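Local coordinates for FAD dependent oxidoreductase domain-containing protein (Deinococcus radiodurans R1, PDB 3C4N) that is of unknown function but probably acts as an FAD-dependent oxidoreductase, having the fold of that family and binding ADP in its nucleotide pocket, at residues V40-G45 with T193-V198; I228-G233 with P237-Q242; A50-L55 with L64-E69; E364-A367 with H371-L374. All blocks are in the same frame, centred on the assembly; numbering follows the deposited sequence.

Contact 1 (V40-G45 with T193-V198); sequences VVIGAG and TRAELV. With ADP (adenosine-5'-diphosphate), chain C.
Ala195 N donates to N1 of the ADP adenine, 2.8 Å away, with an N-H...N angle of 174°. In the reverse direction, N6 of the ADP donates to Ala195 O at 3.1 Å. The two nearly straight bonds use the paired donor and acceptor of one residue at the edge of strand 194-198 and fix the base in rotation, reading it as adenine. The methyl of the same residue turns inward, 3.9 Å from Ile42 CG2. Ile42 sets CG2 anti to its own N while CG1 lies beside that N (chi1 -55°). As a result CG2 rests over one face of the adenine, 3.7 Å from C2 of the ADP, and CD1 reaches Leu197 CD2 at 3.6 Å. Here the end of strand 36-42 runs into the glycine-rich turn that opens a Rossmann-type dinucleotide fold. The Gly-x-Gly pattern of Gly43 and Gly45 is consistent with the FAD-binding members of the family. Gly43 CA lies 3.1 Å from ADP O4', and a side chain there would strike the ribose; at Gly45, the N-cap of helix 46-58, it would strike O5'. Replacing Ile42 with an alanine would probably leave the C2 end of the adenine face less covered and take from Leu197 CD2 one of its apolar neighbours, opening a gap between the strands. Met47 N and Thr79 OG1 add hydrogen bonds to the ADP from outside the two segments. Leu239 of helix 236-244 packs on both Ile42 and Leu197.

Contact 2 (I228-G233 with P237-Q242); sequences IIVAAG and PALVEQ. With ADP (adenosine-5'-diphosphate), chain C.
Pro237, in the first turn of helix 236-244, brings its ring atom CD to within 3.7 Å of Gly233 O, where the chain has just left its strand. Gly233 has a positive phi (65°), and a side chain there would collide with ADP O1A. Two residues on, Leu239 forks between protein and nucleotide. Its CG stands anti to the backbone N (chi1 -175°), which sends CD2 to Val230 CG1 at 3.7 Å, while CD1 lies 3.6 Å from N6 of the ADP. Next comes Val240, whose CG1 meets the other branch of the same valine, Val230 CG2, at 3.9 Å. Val230 thus divides its two methyls between successive helix residues, an apolar join. Back in the turn after the strand, Ala232 sets CB 3.6 Å from ADP C8, over the adenine face that Ile42 also covers. This strand-turn-helix step brings the C-terminal end of another parallel strand to the nucleotide, as in Rossmann-type FAD domains. Strand 227-230 lies between strands 36-42 and 370-374, parallel to both, in a mixed sheet; on one side of it Leu197 of strand 194-198 touches Val230 and Val240, and on the other Ile229 packs on Cys51 and Leu55 of helix 46-58.

Contact 3 (A50-L55 with L64-E69); sequences ACAFYL and LLLVEE. With ADP (adenosine-5'-diphosphate), chain C.
Ala52 turns its CB between two strand side chains, 4.1 Å from Leu64 CD2 and equally far from Leu66 CG. One helical turn later Leu55 CD1 meets Leu64 CD1 at 3.9 Å, the two leucines crossing at about a right angle. With the small alanine at the interface, the axes of helix segment 50-55 and strand 64-67 approach to 9.9 Å and run nearly antiparallel, at 167°. These are the helix and second strand of a Rossmann beta-alpha-beta unit, whose first strand, 36-42, meets Leu64 and Leu66 through Val41. At the far end of the second strand stands the acidic residue usual for such folds: Glu68 binds the ADP, with OE2 2.9 Å from the ribose O2'. Glu68 OE2 accepts from Ala44 N, and OE1 from Gly70 N, which holds the carboxylate in place. Glu69 lies across the adenine face turned away from Ile42. With CG between backbone N and carbonyl carbon (chi1 61°) and the chain extended beyond, CG comes 3.7 Å from ADP C4 and CD 3.6 Å from C5. An alanine instead of Glu69 is likely to leave the C4-C5 part of that face without this cover, keeping only the CB beside N3. Ala50, Cys51 and Tyr54 of the helix pack against helix 379-398.

Contact 4 (E364-A367 with H371-L374); sequences EELA and HLLL
Leu372 N donates to Glu364 O at 2.8 Å, with an N-H...O angle of 160°, the amide lying nearly along the C=O axis of the acceptor. The return bond, Glu364 N to Leu372 O, is long and weak. A water beside it donates both to Glu364 OE2, 2.7 Å from its oxygen, and to Leu372 O, tying side chain to backbone. Glu364 O is also approached by the CA-H of His371, 3.1 Å from CA to O. These bonds join strands 362-367 and 370-374 as an antiparallel hairpin. Glu365 and His371 form its non-hydrogen-bonded pair, and Glu365 sends CG anti to its N (chi1 -166°) over one face of the imidazole, in a CH-pi contact 3.9 Å from the ring centroid. Its carboxylate runs on almost parallel to the ring, the planes 9° apart, and OE2 accepts from Gly369 N in the turn. Leu390 and Val394 of helix 379-398 also pack on His371. On the sheet face of Glu364 and Leu372, Leu372 CD2 meets Leu366 CD1 at 3.8 Å, and Val230 of the neighbouring strand lies against Leu372. Glu365 therefore meets the histidine through its aliphatic stem rather than by an ion pair, while its acid grips the turn; a carboxylate so near would nonetheless be expected to favour a positively charged ring.

From the N terminus, strand 36-42 leads into helix 46-58 and strand 64-67, and contact 3 closes the short connection from the helix to the second strand of this beta-alpha-beta unit. It lies within the much longer loop, 147 residues between segments, that contact 1 closes when the chain returns at strand 194-198. Contact 2, a short strand-to-helix turn, and contact 4, a hairpin, then follow in series; no two loops cross. Strands 64-67, 36-42, 227-230 and 370-374 lie side by side in one sheet, so probable backbone hydrogen bonds such as Val41 O to Val67 N and Ile42 O to Ala231 N stitch the contacts together. Contacts 1, 2 and 3 all touch the ADP; contact 4 does not, and adds strand 362-367 beside 370-374.

Contact 1 (V40-G45 with T193-V198)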
loop_
_atom_site.group_PDB
_atom_site.type_symbol
_atom_site.label_atom_id
_atom_site.label_comp_id
_atom_site.label_asym_id
_atom_site.label_seq_id
_atom_site.Cartn_x
_atom_site.Cartn_y
_atom_site.Cartn_z
ATOM N N VAL A 40 6.075 14.609 -3.611
ATOM C CA VAL A 40 6.584 13.393 -2.987
ATOM C C VAL A 40 6.535 13.565 -1.464
ATOM O O VAL A 40 7.085 14.514 -0.910
ATOM C CB VAL A 40 8.031 13.063 -3.476
ATOM C CG1 VAL A 40 8.621 11.919 -2.667
ATOM C CG2 VAL A 40 7.998 12.667 -4.937
ATOM N N VAL A 41 5.838 12.661 -0.792
ATOM C CA VAL A 41 5.742 12.717 0.656
ATOM C C VAL A 41 6.575 11.580 1.252
ATOM O O VAL A 41 6.339 10.400 0.965
ATOM C CB VAL A 41 4.267 12.584 1.146
ATOM C CG1 VAL A 41 4.202 12.593 2.672
ATOM C CG2 VAL A 41 3.420 13.716 0.589
ATOM N N ILE A 42 7.558 11.953 2.077
ATOM C CA ILE A 42 8.449 10.994 2.735
ATOM C C ILE A 42 7.955 10.780 4.157
ATOM O O ILE A 42 7.938 11.709 4.961
ATOM C CB ILE A 42 9.906 11.520 2.788
ATOM C CG1 ILE A 42 10.368 11.876 1.365
ATOM C CG2 ILE A 42 10.827 10.466 3.446
ATOM C CD1 ILE A 42 11.707 12.579 1.299
ATOM N N GLY A 43 7.544 9.553 4.459
ATOM C CA GLY A 43 7.049 9.239 5.790
ATOM C C GLY A 43 5.555 8.963 5.815
ATOM O O GLY A 43 4.741 9.844 5.507
ATOM N N ALA A 44 5.175 7.745 6.182
ATOM C CA ALA A 44 3.764 7.420 6.221
ATOM C C ALA A 44 3.196 7.288 7.631
ATOM O O ALA A 44 2.265 6.521 7.856
ATOM C CB ALA A 44 3.485 6.143 5.406
ATOM N N GLY A 45 3.750 8.036 8.579
ATOM C CA GLY A 45 3.238 8.002 9.946
ATOM C C GLY A 45 2.029 8.922 10.022
ATOM O O GLY A 45 1.526 9.315 8.976
ATOM N N THR A 193 11.003 1.283 1.653
ATOM C CA THR A 193 11.928 2.069 0.847
ATOM C C THR A 193 12.446 3.287 1.621
ATOM O O THR A 193 11.672 4.107 2.139
ATOM C CB THR A 193 11.226 2.571 -0.416
ATOM O OG1 THR A 193 10.390 1.534 -0.933
ATOM C CG2 THR A 193 12.232 2.966 -1.465
ATOM N N ARG A 194 13.762 3.405 1.693
ATOM C CA ARG A 194 14.376 4.519 2.386
ATOM C C ARG A 194 14.625 5.612 1.364
ATOM O O ARG A 194 15.243 5.384 0.330
ATOM C CB ARG A 194 15.685 4.073 3.038
ATOM C CG ARG A 194 16.416 5.159 3.811
ATOM C CD ARG A 194 17.608 4.580 4.563
ATOM N NE ARG A 194 18.614 3.988 3.676
ATOM C CZ ARG A 194 19.403 4.681 2.856
ATOM N NH1 ARG A 194 19.308 6.002 2.800
ATOM N NH2 ARG A 194 20.300 4.058 2.095
ATOM N N ALA A 195 14.111 6.797 1.651
ATOM C CA ALA A 195 14.283 7.921 0.764
ATOM C C ALA A 195 15.500 8.731 1.222
ATOM O O ALA A 195 15.757 8.871 2.420
ATOM C CB ALA A 195 13.022 8.781 0.769
ATOM N N GLU A 196 16.243 9.244 0.245
ATOM C CA GLU A 196 17.431 10.056 0.466
ATOM C C GLU A 196 17.236 11.298 -0.394
ATOM O O GLU A 196 16.969 11.184 -1.592
ATOM C CB GLU A 196 18.664 9.309 -0.011
ATOM C CG GLU A 196 19.941 10.111 0.067
ATOM C CD GLU A 196 21.044 9.520 -0.783
ATOM O OE1 GLU A 196 21.165 8.277 -0.817
ATOM O OE2 GLU A 196 21.795 10.297 -1.411
ATOM N N LEU A 197 17.368 12.478 0.207
ATOM C CA LEU A 197 17.178 13.717 -0.536
ATOM C C LEU A 197 18.374 14.108 -1.398
ATOM O O LEU A 197 19.505 14.169 -0.928
ATOM C CB LEU A 197 16.842 14.871 0.419
ATOM C CG LEU A 197 15.544 14.801 1.230
ATOM C CD1 LEU A 197 15.480 16.008 2.144
ATOM C CD2 LEU A 197 14.333 14.779 0.320
ATOM N N VAL A 198 18.115 14.362 -2.672
ATOM C CA VAL A 198 19.170 14.775 -3.576
ATOM C C VAL A 198 18.722 16.062 -4.256
ATOM O O VAL A 198 17.527 16.362 -4.336
ATOM C CB VAL A 198 19.470 13.698 -4.666
ATOM C CG1 VAL A 198 20.015 12.445 -4.020
ATOM C CG2 VAL A 198 18.206 13.388 -5.472
HETATM P PB ADP C . 5.343 11.260 12.772
HETATM O O1B ADP C . 5.838 12.635 12.726
HETATM O O2B ADP C . 3.920 11.140 12.049
HETATM O O3B ADP C . 5.207 10.762 14.303
HETATM P PA ADP C . 6.521 8.894 12.584
HETATM O O1A ADP C . 7.779 8.853 13.354
HETATM O O2A ADP C . 5.296 8.477 13.559
HETATM O O3A ADP C . 6.296 10.344 11.936
HETATM O "O5'" ADP C . 6.556 8.022 11.244
HETATM C "C5'" ADP C . 7.040 8.834 10.219
HETATM C "C4'" ADP C . 7.566 7.997 9.083
HETATM O "O4'" ADP C . 8.686 8.306 8.213
HETATM C "C3'" ADP C . 7.952 6.821 9.925
HETATM O "O3'" ADP C . 6.810 5.998 10.166
HETATM C "C2'" ADP C . 9.060 6.119 9.135
HETATM O "O2'" ADP C . 8.693 4.756 8.867
HETATM C "C1'" ADP C . 9.207 6.997 7.862
HETATM N N9 ADP C . 10.550 7.310 7.491
HETATM C C8 ADP C . 11.536 7.769 8.379
HETATM N N7 ADP C . 12.671 7.927 7.721
HETATM C C5 ADP C . 12.473 7.632 6.409
HETATM C C6 ADP C . 13.243 7.721 5.220
HETATM N N6 ADP C . 14.432 8.481 5.185
HETATM N N1 ADP C . 12.702 7.300 4.054
HETATM C C2 ADP C . 11.454 6.838 3.992
HETATM N N3 ADP C . 10.686 6.790 5.018
HETATM C C4 ADP C . 11.108 7.249 6.266
#

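Contact 2 (I228-G233 with P237-Q242)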
loop_
_atom_site.group_PDB
_atom_site.type_symbol
_atom_site.label_atom_id
_atom_site.label_comp_id
_atom_site.label_asym_id
_atom_site.label_seq_id
_atom_site.Cartn_x
_atom_site.Cartn_y
_atom_site.Cartn_z
ATOM N N ILE A 228 8.675 18.328 -2.307
ATOM C CA ILE A 228 9.058 17.245 -1.404
ATOM C C ILE A 228 8.719 17.578 0.049
ATOM O O ILE A 228 9.261 18.526 0.627
ATOM C CB ILE A 228 10.575 16.970 -1.475
ATOM C CG1 ILE A 228 10.952 16.493 -2.881
ATOM C CG2 ILE A 228 10.972 15.966 -0.402
ATOM C CD1 ILE A 228 12.442 16.320 -3.103
ATOM N N ILE A 229 7.824 16.785 0.630
ATOM C CA ILE A 229 7.414 16.959 2.017
ATOM C C ILE A 229 8.131 15.926 2.883
ATOM O O ILE A 229 7.945 14.721 2.716
ATOM C CB ILE A 229 5.890 16.790 2.165
ATOM C CG1 ILE A 229 5.184 17.861 1.335
ATOM C CG2 ILE A 229 5.484 16.875 3.624
ATOM C CD1 ILE A 229 3.693 17.764 1.376
ATOM N N VAL A 230 8.965 16.422 3.795
ATOM C CA VAL A 230 9.739 15.593 4.711
ATOM C C VAL A 230 8.973 15.345 6.004
ATOM O O VAL A 230 9.039 16.135 6.947
ATOM C CB VAL A 230 11.088 16.267 5.054
ATOM C CG1 VAL A 230 11.827 15.478 6.103
ATOM C CG2 VAL A 230 11.932 16.400 3.812
ATOM N N ALA A 231 8.252 14.226 6.030
ATOM C CA ALA A 231 7.451 13.809 7.182
ATOM C C ALA A 231 8.069 12.560 7.801
ATOM O O ALA A 231 7.353 11.620 8.127
ATOM C CB ALA A 231 6.032 13.509 6.743
ATOM N N ALA A 232 9.389 12.564 7.977
ATOM C CA ALA A 232 10.075 11.414 8.524
ATOM C C ALA A 232 10.072 11.421 10.038
ATOM O O ALA A 232 10.772 10.637 10.670
ATOM C CB ALA A 232 11.505 11.367 7.999
ATOM N N GLY A 233 9.260 12.294 10.623
ATOM C CA GLY A 233 9.207 12.383 12.069
ATOM C C GLY A 233 10.546 12.859 12.608
ATOM O O GLY A 233 11.203 13.711 12.008
ATOM N N PRO A 237 14.855 16.040 10.595
ATOM C CA PRO A 237 15.973 16.990 10.648
ATOM C C PRO A 237 17.279 16.451 10.048
ATOM O O PRO A 237 17.920 17.120 9.246
ATOM C CB PRO A 237 16.090 17.286 12.138
ATOM C CG PRO A 237 14.641 17.272 12.564
ATOM C CD PRO A 237 14.130 16.017 11.878
ATOM N N ALA A 238 17.673 15.245 10.431
ATOM C CA ALA A 238 18.900 14.666 9.899
ATOM C C ALA A 238 18.782 14.406 8.405
ATOM O O ALA A 238 19.722 14.655 7.649
ATOM C CB ALA A 238 19.238 13.365 10.632
ATOM N N LEU A 239 17.633 13.890 7.981
ATOM C CA LEU A 239 17.406 13.603 6.572
ATOM C C LEU A 239 17.870 14.757 5.691
ATOM O O LEU A 239 18.695 14.570 4.794
ATOM C CB LEU A 239 15.926 13.354 6.309
ATOM C CG LEU A 239 15.633 12.921 4.874
ATOM C CD1 LEU A 239 16.208 11.519 4.647
ATOM C CD2 LEU A 239 14.131 12.910 4.634
ATOM N N VAL A 240 17.333 15.947 5.960
ATOM C CA VAL A 240 17.661 17.146 5.198
ATOM C C VAL A 240 19.089 17.633 5.418
ATOM O O VAL A 240 19.672 18.288 4.555
ATOM C CB VAL A 240 16.705 18.294 5.540
ATOM C CG1 VAL A 240 15.278 17.877 5.267
ATOM C CG2 VAL A 240 16.888 18.694 6.983
ATOM N N GLU A 241 19.644 17.312 6.578
ATOM C CA GLU A 241 21.002 17.711 6.910
ATOM C C GLU A 241 22.005 16.896 6.105
ATOM O O GLU A 241 22.828 17.451 5.398
ATOM C CB GLU A 241 21.243 17.506 8.407
ATOM C CG GLU A 241 22.702 17.563 8.838
ATOM C CD GLU A 241 23.315 18.940 8.673
ATOM O OE1 GLU A 241 22.683 19.919 9.129
ATOM O OE2 GLU A 241 24.430 19.043 8.101
ATOM N N GLN A 242 21.918 15.576 6.199
ATOM C CA GLN A 242 22.857 14.730 5.492
ATOM C C GLN A 242 22.597 14.682 3.989
ATOM O O GLN A 242 23.473 14.297 3.213
ATOM C CB GLN A 242 22.832 13.322 6.095
ATOM C CG GLN A 242 22.950 13.319 7.634
ATOM C CD GLN A 242 22.780 11.930 8.256
ATOM O OE1 GLN A 242 22.491 11.799 9.452
ATOM N NE2 GLN A 242 22.964 10.891 7.447
HETATM P PB ADP C . 5.343 11.260 12.772
HETATM O O1B ADP C . 5.838 12.635 12.726
HETATM O O2B ADP C . 3.920 11.140 12.049
HETATM O O3B ADP C . 5.207 10.762 14.303
HETATM P PA ADP C . 6.521 8.894 12.584
HETATM O O1A ADP C . 7.779 8.853 13.354
HETATM O O2A ADP C . 5.296 8.477 13.559
HETATM O O3A ADP C . 6.296 10.344 11.936
HETATM O "O5'" ADP C . 6.556 8.022 11.244
HETATM C "C5'" ADP C . 7.040 8.834 10.219
HETATM C "C4'" ADP C . 7.566 7.997 9.083
HETATM O "O4'" ADP C . 8.686 8.306 8.213
HETATM C "C3'" ADP C . 7.952 6.821 9.925
HETATM O "O3'" ADP C . 6.810 5.998 10.166
HETATM C "C2'" ADP C . 9.060 6.119 9.135
HETATM O "O2'" ADP C . 8.693 4.756 8.867
HETATM C "C1'" ADP C . 9.207 6.997 7.862
HETATM N N9 ADP C . 10.550 7.310 7.491
HETATM C C8 ADP C . 11.536 7.769 8.379
HETATM N N7 ADP C . 12.671 7.927 7.721
HETATM C C5 ADP C . 12.473 7.632 6.409
HETATM C C6 ADP C . 13.243 7.721 5.220
HETATM N N6 ADP C . 14.432 8.481 5.185
HETATM N N1 ADP C . 12.702 7.300 4.054
HETATM C C2 ADP C . 11.454 6.838 3.992
HETATM N N3 ADP C . 10.686 6.790 5.018
HETATM C C4 ADP C . 11.108 7.249 6.266
#

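Contact 3 (A50-L55 with L64-E69)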
loop_
_atom_site.group_PDB
_atom_site.type_symbol
_atom_site.label_atom_id
_atom_site.label_comp_id
_atom_site.label_asym_id
_atom_site.label_seq_id
_atom_site.Cartn_x
_atom_site.Cartn_y
_atom_site.Cartn_z
ATOM N N ALA A 50 -1.387 11.874 6.934
ATOM C CA ALA A 50 -2.474 12.858 6.940
ATOM C C ALA A 50 -2.279 13.897 5.847
ATOM O O ALA A 50 -3.227 14.273 5.154
ATOM C CB ALA A 50 -2.560 13.548 8.290
ATOM N N CYS A 51 -1.037 14.351 5.700
ATOM C CA CYS A 51 -0.697 15.348 4.696
ATOM C C CYS A 51 -0.969 14.800 3.297
ATOM O O CYS A 51 -1.519 15.508 2.455
ATOM C CB CYS A 51 0.771 15.757 4.843
ATOM S SG CYS A 51 1.195 17.291 4.001
ATOM N N ALA A 52 -0.599 13.540 3.053
ATOM C CA ALA A 52 -0.828 12.928 1.737
ATOM C C ALA A 52 -2.323 12.828 1.467
ATOM O O ALA A 52 -2.771 13.003 0.334
ATOM C CB ALA A 52 -0.185 11.546 1.661
ATOM N N PHE A 53 -3.093 12.558 2.516
ATOM C CA PHE A 53 -4.538 12.470 2.371
ATOM C C PHE A 53 -5.121 13.840 1.985
ATOM O O PHE A 53 -5.844 13.951 0.993
ATOM C CB PHE A 53 -5.166 11.977 3.671
ATOM C CG PHE A 53 -6.652 12.081 3.691
ATOM C CD1 PHE A 53 -7.427 11.330 2.821
ATOM C CD2 PHE A 53 -7.282 12.943 4.578
ATOM C CE1 PHE A 53 -8.824 11.433 2.831
ATOM C CE2 PHE A 53 -8.673 13.060 4.600
ATOM C CZ PHE A 53 -9.447 12.302 3.726
ATOM N N TYR A 54 -4.781 14.881 2.744
ATOM C CA TYR A 54 -5.304 16.211 2.462
ATOM C C TYR A 54 -4.865 16.723 1.091
ATOM O O TYR A 54 -5.613 17.437 0.428
ATOM C CB TYR A 54 -4.885 17.210 3.544
ATOM C CG TYR A 54 -5.474 16.923 4.902
ATOM C CD1 TYR A 54 -6.853 16.780 5.071
ATOM C CD2 TYR A 54 -4.654 16.794 6.017
ATOM C CE1 TYR A 54 -7.400 16.510 6.327
ATOM C CE2 TYR A 54 -5.182 16.527 7.272
ATOM C CZ TYR A 54 -6.551 16.385 7.432
ATOM O OH TYR A 54 -7.060 16.112 8.689
ATOM N N LEU A 55 -3.660 16.359 0.662
ATOM C CA LEU A 55 -3.198 16.788 -0.644
ATOM C C LEU A 55 -3.977 16.089 -1.755
ATOM O O LEU A 55 -4.211 16.677 -2.812
ATOM C CB LEU A 55 -1.701 16.530 -0.809
ATOM C CG LEU A 55 -0.824 17.570 -0.112
ATOM C CD1 LEU A 55 0.623 17.078 -0.083
ATOM C CD2 LEU A 55 -0.936 18.911 -0.854
ATOM N N LEU A 64 1.051 12.351 -6.655
ATOM C CA LEU A 64 1.750 12.315 -5.371
ATOM C C LEU A 64 2.259 10.914 -5.078
ATOM O O LEU A 64 1.536 9.950 -5.281
ATOM C CB LEU A 64 0.811 12.765 -4.243
ATOM C CG LEU A 64 1.316 12.609 -2.803
ATOM C CD1 LEU A 64 0.669 13.687 -1.927
ATOM C CD2 LEU A 64 0.997 11.208 -2.268
ATOM N N LEU A 65 3.500 10.804 -4.614
ATOM C CA LEU A 65 4.099 9.503 -4.291
ATOM C C LEU A 65 4.391 9.448 -2.784
ATOM O O LEU A 65 5.071 10.318 -2.253
ATOM C CB LEU A 65 5.415 9.322 -5.065
ATOM C CG LEU A 65 5.988 7.929 -5.385
ATOM C CD1 LEU A 65 7.511 8.004 -5.324
ATOM C CD2 LEU A 65 5.497 6.889 -4.416
ATOM N N LEU A 66 3.879 8.432 -2.103
ATOM C CA LEU A 66 4.106 8.283 -0.669
ATOM C C LEU A 66 5.217 7.244 -0.459
ATOM O O LEU A 66 5.105 6.100 -0.925
ATOM C CB LEU A 66 2.817 7.812 0.029
ATOM C CG LEU A 66 2.436 8.379 1.395
ATOM C CD1 LEU A 66 1.718 7.315 2.205
ATOM C CD2 LEU A 66 3.677 8.856 2.142
ATOM N N VAL A 67 6.286 7.641 0.231
ATOM C CA VAL A 67 7.404 6.727 0.484
ATOM C C VAL A 67 7.603 6.464 1.966
ATOM O O VAL A 67 7.715 7.383 2.778
ATOM C CB VAL A 67 8.740 7.263 -0.092
ATOM C CG1 VAL A 67 9.826 6.167 -0.029
ATOM C CG2 VAL A 67 8.533 7.712 -1.510
ATOM N N GLU A 68 7.659 5.187 2.301
ATOM C CA GLU A 68 7.822 4.765 3.666
ATOM C C GLU A 68 8.854 3.645 3.711
ATOM O O GLU A 68 8.810 2.731 2.890
ATOM C CB GLU A 68 6.464 4.296 4.164
ATOM C CG GLU A 68 6.523 3.404 5.339
ATOM C CD GLU A 68 7.080 4.091 6.544
ATOM O OE1 GLU A 68 7.749 3.392 7.334
ATOM O OE2 GLU A 68 6.839 5.312 6.711
ATOM N N GLU A 69 9.786 3.709 4.655
ATOM C CA GLU A 69 10.806 2.671 4.730
ATOM C C GLU A 69 10.333 1.447 5.483
ATOM O O GLU A 69 10.907 0.365 5.351
ATOM C CB GLU A 69 12.088 3.208 5.364
ATOM C CG GLU A 69 11.950 3.723 6.782
ATOM C CD GLU A 69 13.262 4.286 7.308
ATOM O OE1 GLU A 69 13.285 4.734 8.486
ATOM O OE2 GLU A 69 14.262 4.276 6.537
HETATM P PB ADP C . 5.343 11.260 12.772
HETATM O O1B ADP C . 5.838 12.635 12.726
HETATM O O2B ADP C . 3.920 11.140 12.049
HETATM O O3B ADP C . 5.207 10.762 14.303
HETATM P PA ADP C . 6.521 8.894 12.584
HETATM O O1A ADP C . 7.779 8.853 13.354
HETATM O O2A ADP C . 5.296 8.477 13.559
HETATM O O3A ADP C . 6.296 10.344 11.936
HETATM O "O5'" ADP C . 6.556 8.022 11.244
HETATM C "C5'" ADP C . 7.040 8.834 10.219
HETATM C "C4'" ADP C . 7.566 7.997 9.083
HETATM O "O4'" ADP C . 8.686 8.306 8.213
HETATM C "C3'" ADP C . 7.952 6.821 9.925
HETATM O "O3'" ADP C . 6.810 5.998 10.166
HETATM C "C2'" ADP C . 9.060 6.119 9.135
HETATM O "O2'" ADP C . 8.693 4.756 8.867
HETATM C "C1'" ADP C . 9.207 6.997 7.862
HETATM N N9 ADP C . 10.550 7.310 7.491
HETATM C C8 ADP C . 11.536 7.769 8.379
HETATM N N7 ADP C . 12.671 7.927 7.721
HETATM C C5 ADP C . 12.473 7.632 6.409
HETATM C C6 ADP C . 13.243 7.721 5.220
HETATM N N6 ADP C . 14.432 8.481 5.185
HETATM N N1 ADP C . 12.702 7.300 4.054
HETATM C C2 ADP C . 11.454 6.838 3.992
HETATM N N3 ADP C . 10.686 6.790 5.018
HETATM C C4 ADP C . 11.108 7.249 6.266
#

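Contact 4 (E364-A367 with H371-L374)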
loop_
_atom_site.group_PDB
_atom_site.type_symbol
_atom_site.label_atom_id
_atom_site.label_comp_id
_atom_site.label_asym_id
_atom_site.label_seq_id
_atom_site.Cartn_x
_atom_site.Cartn_y
_atom_site.Cartn_z
ATOM N N GLU A 364 7.603 23.984 7.624
ATOM C CA GLU A 364 8.399 25.086 7.154
ATOM C C GLU A 364 9.010 24.719 5.810
ATOM O O GLU A 364 9.243 23.546 5.529
ATOM C CB GLU A 364 9.485 25.405 8.183
ATOM C CG GLU A 364 10.571 24.357 8.296
ATOM C CD GLU A 364 11.444 24.549 9.532
ATOM O OE1 GLU A 364 11.955 25.680 9.760
ATOM O OE2 GLU A 364 11.624 23.556 10.272
ATOM N N GLU A 365 9.244 25.713 4.966
ATOM C CA GLU A 365 9.844 25.444 3.671
ATOM C C GLU A 365 11.316 25.841 3.802
ATOM O O GLU A 365 11.655 27.022 3.777
ATOM C CB GLU A 365 9.132 26.255 2.578
ATOM C CG GLU A 365 9.463 25.800 1.153
ATOM C CD GLU A 365 8.830 26.666 0.056
ATOM O OE1 GLU A 365 8.515 27.850 0.319
ATOM O OE2 GLU A 365 8.667 26.159 -1.081
ATOM N N LEU A 366 12.174 24.834 3.970
ATOM C CA LEU A 366 13.612 25.024 4.136
ATOM C C LEU A 366 14.333 25.378 2.842
ATOM O O LEU A 366 15.518 25.708 2.845
ATOM C CB LEU A 366 14.243 23.760 4.725
ATOM C CG LEU A 366 13.723 23.333 6.100
ATOM C CD1 LEU A 366 14.404 22.017 6.549
ATOM C CD2 LEU A 366 13.994 24.448 7.081
ATOM N N ALA A 367 13.607 25.307 1.738
ATOM C CA ALA A 367 14.155 25.620 0.433
ATOM C C ALA A 367 13.013 25.512 -0.555
ATOM O O ALA A 367 11.989 24.884 -0.275
ATOM C CB ALA A 367 15.254 24.642 0.076
ATOM N N HIS A 371 9.667 21.057 2.124
ATOM C CA HIS A 371 9.012 21.291 3.412
ATOM C C HIS A 371 9.350 20.257 4.465
ATOM O O HIS A 371 9.430 19.065 4.173
ATOM C CB HIS A 371 7.493 21.317 3.256
ATOM C CG HIS A 371 7.010 22.371 2.317
ATOM N ND1 HIS A 371 6.878 22.152 0.963
ATOM C CD2 HIS A 371 6.687 23.667 2.524
ATOM C CE1 HIS A 371 6.495 23.271 0.375
ATOM N NE2 HIS A 371 6.372 24.207 1.298
ATOM N N LEU A 372 9.542 20.722 5.693
ATOM C CA LEU A 372 9.831 19.832 6.808
ATOM C C LEU A 372 8.627 19.840 7.756
ATOM O O LEU A 372 8.337 20.849 8.397
ATOM C CB LEU A 372 11.100 20.287 7.540
ATOM C CG LEU A 372 11.419 19.588 8.871
ATOM C CD1 LEU A 372 11.646 18.099 8.656
ATOM C CD2 LEU A 372 12.656 20.225 9.474
ATOM N N LEU A 373 7.933 18.706 7.824
ATOM C CA LEU A 373 6.744 18.527 8.655
ATOM C C LEU A 373 7.116 17.881 9.973
ATOM O O LEU A 373 7.694 16.797 10.000
ATOM C CB LEU A 373 5.733 17.628 7.928
ATOM C CG LEU A 373 4.371 17.297 8.562
ATOM C CD1 LEU A 373 3.692 18.580 9.011
ATOM C CD2 LEU A 373 3.495 16.557 7.548
ATOM N N LEU A 374 6.780 18.547 11.065
ATOM C CA LEU A 374 7.075 18.020 12.384
ATOM C C LEU A 374 5.786 17.870 13.180
ATOM O O LEU A 374 4.910 18.743 13.140
ATOM C CB LEU A 374 8.041 18.957 13.117
ATOM C CG LEU A 374 9.540 18.624 13.134
ATOM C CD1 LEU A 374 9.955 17.962 11.856
ATOM C CD2 LEU A 374 10.351 19.890 13.393
HETATM O O HOH W 1 9.318 22.315 10.837
#